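Local structure of Phenylalanine/tyrosine ammonia-lyase (Rhodosporidium toruloides, 1Y2M) at residues K546-A551 against A630-S635. The protein catalyses the non-oxidative deamination of L-phenylalanine to trans-cinnamate and of L-tyrosine to p-coumarate, as a homotetramer. Numbering follows the deposited sequence.
Sequences KQFGPA and AESAIS
Two antiparallel helices of an all-helical bundle, 506-560 and 619-646, meet here through F548 on one and S632 and A633 on the other. The segment axes run at 164° to each other and come within 10.8 Å, a spacing that one large ring set against small residues can fill. With CG anti to the backbone N (chi1 -157°), the F548 ring reaches across to the opposing helix, and its CZ lies 3.5 Å from A633 CB, approaching obliquely. F548 CE1 lies 3.7 Å from A633 CA, so the ring reaches the backbone as well as the methyl, an approach that the short alanine side chain permits. S632 OG stands at the ring edge, in its plane, 3.9 Å from F548 CE1, and is a looser 4.4 Å from A551 CB. W597 of helix 593-611 meets the F548 ring edge-to-face and also touches A633, so a third helix joins the cluster. An alanine in place of F548 would probably open a gap facing A633 and take from W597 the ring it meets edge-to-face. P550, two residues on, has no N-H for the preceding turn, and helix 506-560 kinks there. One aromatic ring bridging antiparallel helices places the contact in this PAL/histidase-family chain's helical bundle.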
ATOM      1  N   LYS B 546      29.746  -3.635  42.818  1.00 14.28           N
ATOM      2  CA  LYS B 546      31.108  -3.428  43.354  1.00 15.32           C
ATOM      3  C   LYS B 546      31.122  -3.605  44.837  1.00 15.08           C
ATOM      4  O   LYS B 546      32.085  -4.127  45.413  1.00 16.12           O
ATOM      5  CB  LYS B 546      31.614  -2.006  43.105  1.00 19.06           C
ATOM      6  CG  LYS B 546      32.103  -1.695  41.741  1.00 28.97           C
ATOM      7  CD  LYS B 546      32.491  -0.211  41.709  1.00 19.98           C
ATOM      8  CE  LYS B 546      33.127   0.171  40.372  1.00 37.33           C
ATOM      9  NZ  LYS B 546      33.185   1.671  40.202  1.00 36.91           N
ATOM     10  N   GLN B 547      30.083  -3.086  45.480  1.00 12.53           N
ATOM     11  CA  GLN B 547      30.015  -3.151  46.935  1.00 13.60           C
ATOM     12  C   GLN B 547      29.370  -4.418  47.450  1.00 13.20           C
ATOM     13  O   GLN B 547      29.724  -4.923  48.502  1.00 14.05           O
ATOM     14  CB  GLN B 547      29.221  -1.978  47.447  1.00 15.82           C
ATOM     15  CG  GLN B 547      30.046  -0.717  47.453  1.00 19.55           C
ATOM     16  CD  GLN B 547      29.470   0.259  48.408  1.00 22.52           C
ATOM     17  OE1 GLN B 547      29.553   0.099  49.657  1.00 29.63           O
ATOM     18  NE2 GLN B 547      28.855   1.267  47.856  1.00 13.30           N
ATOM     19  N   PHE B 548      28.414  -4.940  46.704  1.00 11.59           N
ATOM     20  CA  PHE B 548      27.689  -6.074  47.215  1.00 12.71           C
ATOM     21  C   PHE B 548      28.411  -7.414  47.110  1.00 14.22           C
ATOM     22  O   PHE B 548      28.265  -8.270  48.006  1.00 16.16           O
ATOM     23  CB  PHE B 548      26.289  -6.172  46.635  1.00 16.11           C
ATOM     24  CG  PHE B 548      25.365  -6.953  47.530  1.00 16.76           C
ATOM     25  CD1 PHE B 548      25.191  -6.577  48.868  1.00 20.60           C
ATOM     26  CD2 PHE B 548      24.743  -8.055  47.068  1.00 16.76           C
ATOM     27  CE1 PHE B 548      24.382  -7.303  49.713  1.00 23.96           C
ATOM     28  CE2 PHE B 548      23.931  -8.797  47.892  1.00 13.81           C
ATOM     29  CZ  PHE B 548      23.739  -8.428  49.221  1.00 17.59           C
ATOM     30  N   GLY B 549      29.205  -7.600  46.050  1.00 12.74           N
ATOM     31  CA  GLY B 549      30.080  -8.788  45.962  1.00 15.81           C
ATOM     32  C   GLY B 549      30.863  -9.092  47.234  1.00 15.35           C
ATOM     33  O   GLY B 549      30.787 -10.203  47.785  1.00 15.97           O
ATOM     34  N   PRO B 550      31.661  -8.134  47.714  1.00 12.82           N
ATOM     35  CA  PRO B 550      32.343  -8.270  48.982  1.00 14.48           C
ATOM     36  C   PRO B 550      31.449  -8.474  50.207  1.00 13.43           C
ATOM     37  O   PRO B 550      31.806  -9.215  51.139  1.00 13.78           O
ATOM     38  CB  PRO B 550      33.113  -6.943  49.097  1.00 16.97           C
ATOM     39  CG  PRO B 550      33.359  -6.573  47.696  1.00 14.57           C
ATOM     40  CD  PRO B 550      32.103  -6.925  46.984  1.00 14.23           C
ATOM     41  N   ALA B 551      30.308  -7.787  50.212  1.00 14.32           N
ATOM     42  CA  ALA B 551      29.337  -7.879  51.310  1.00 16.12           C
ATOM     43  C   ALA B 551      28.805  -9.319  51.474  1.00 15.90           C
ATOM     44  O   ALA B 551      28.640  -9.818  52.595  1.00 15.33           O
ATOM     45  CB  ALA B 551      28.179  -6.890  51.083  1.00 17.27           C
ATOM     46  N   ALA B 630      19.527  -9.855  53.098  1.00  8.20           N
ATOM     47  CA  ALA B 630      18.507  -9.060  52.410  1.00  9.68           C
ATOM     48  C   ALA B 630      18.520  -7.601  52.900  1.00 10.79           C
ATOM     49  O   ALA B 630      18.445  -6.655  52.097  1.00  9.93           O
ATOM     50  CB  ALA B 630      17.155  -9.667  52.591  1.00 10.19           C
ATOM     51  N   GLU B 631      18.576  -7.411  54.223  1.00 10.91           N
ATOM     52  CA  GLU B 631      18.588  -6.051  54.812  1.00 12.64           C
ATOM     53  C   GLU B 631      19.779  -5.270  54.310  1.00 12.13           C
ATOM     54  O   GLU B 631      19.679  -4.074  53.969  1.00 12.06           O
ATOM     55  CB  GLU B 631      18.559  -6.107  56.344  1.00 12.82           C
ATOM     56  CG  GLU B 631      17.204  -6.488  56.867  1.00 13.09           C
ATOM     57  CD  GLU B 631      17.221  -6.739  58.353  1.00 24.49           C
ATOM     58  OE1 GLU B 631      18.339  -6.771  58.941  1.00 30.76           O
ATOM     59  OE2 GLU B 631      16.123  -6.936  58.940  1.00 33.91           O
ATOM     60  N   SER B 632      20.905  -5.959  54.232  1.00 11.71           N
ATOM     61  CA  SER B 632      22.132  -5.358  53.739  1.00 11.86           C
ATOM     62  C   SER B 632      21.969  -4.911  52.288  1.00 12.07           C
ATOM     63  O   SER B 632      22.375  -3.807  51.895  1.00 11.26           O
ATOM     64  CB  SER B 632      23.296  -6.344  53.902  1.00 13.67           C
ATOM     65  OG  SER B 632      24.482  -5.857  53.285  1.00 18.84           O
ATOM     66  N   ALA B 633      21.399  -5.769  51.440  1.00 11.07           N
ATOM     67  CA  ALA B 633      21.178  -5.419  50.038  1.00 11.47           C
ATOM     68  C   ALA B 633      20.190  -4.253  49.856  1.00  8.12           C
ATOM     69  O   ALA B 633      20.381  -3.377  48.995  1.00 11.90           O
ATOM     70  CB  ALA B 633      20.742  -6.611  49.252  1.00 13.60           C
ATOM     71  N   ILE B 634      19.150  -4.248  50.682  1.00  8.48           N
ATOM     72  CA  ILE B 634      18.163  -3.192  50.641  1.00  9.30           C
ATOM     73  C   ILE B 634      18.829  -1.838  51.012  1.00 10.91           C
ATOM     74  O   ILE B 634      18.696  -0.834  50.287  1.00 10.14           O
ATOM     75  CB  ILE B 634      16.997  -3.519  51.585  1.00  7.33           C
ATOM     76  CG1 ILE B 634      16.220  -4.750  51.017  1.00 11.95           C
ATOM     77  CG2 ILE B 634      16.060  -2.297  51.737  1.00 12.85           C
ATOM     78  CD1 ILE B 634      15.312  -5.461  51.966  1.00 11.66           C
ATOM     79  N   SER B 635      19.572  -1.817  52.112  1.00 10.28           N
ATOM     80  CA  SER B 635      20.294  -0.601  52.503  1.00 12.21           C
ATOM     81  C   SER B 635      21.294  -0.184  51.487  1.00 11.86           C
ATOM     82  O   SER B 635      21.393   0.996  51.176  1.00 13.19           O
ATOM     83  CB  SER B 635      21.029  -0.770  53.835  1.00 15.35           C
ATOM     84  OG  SER B 635      20.112  -1.255  54.785  1.00 23.44           O
TER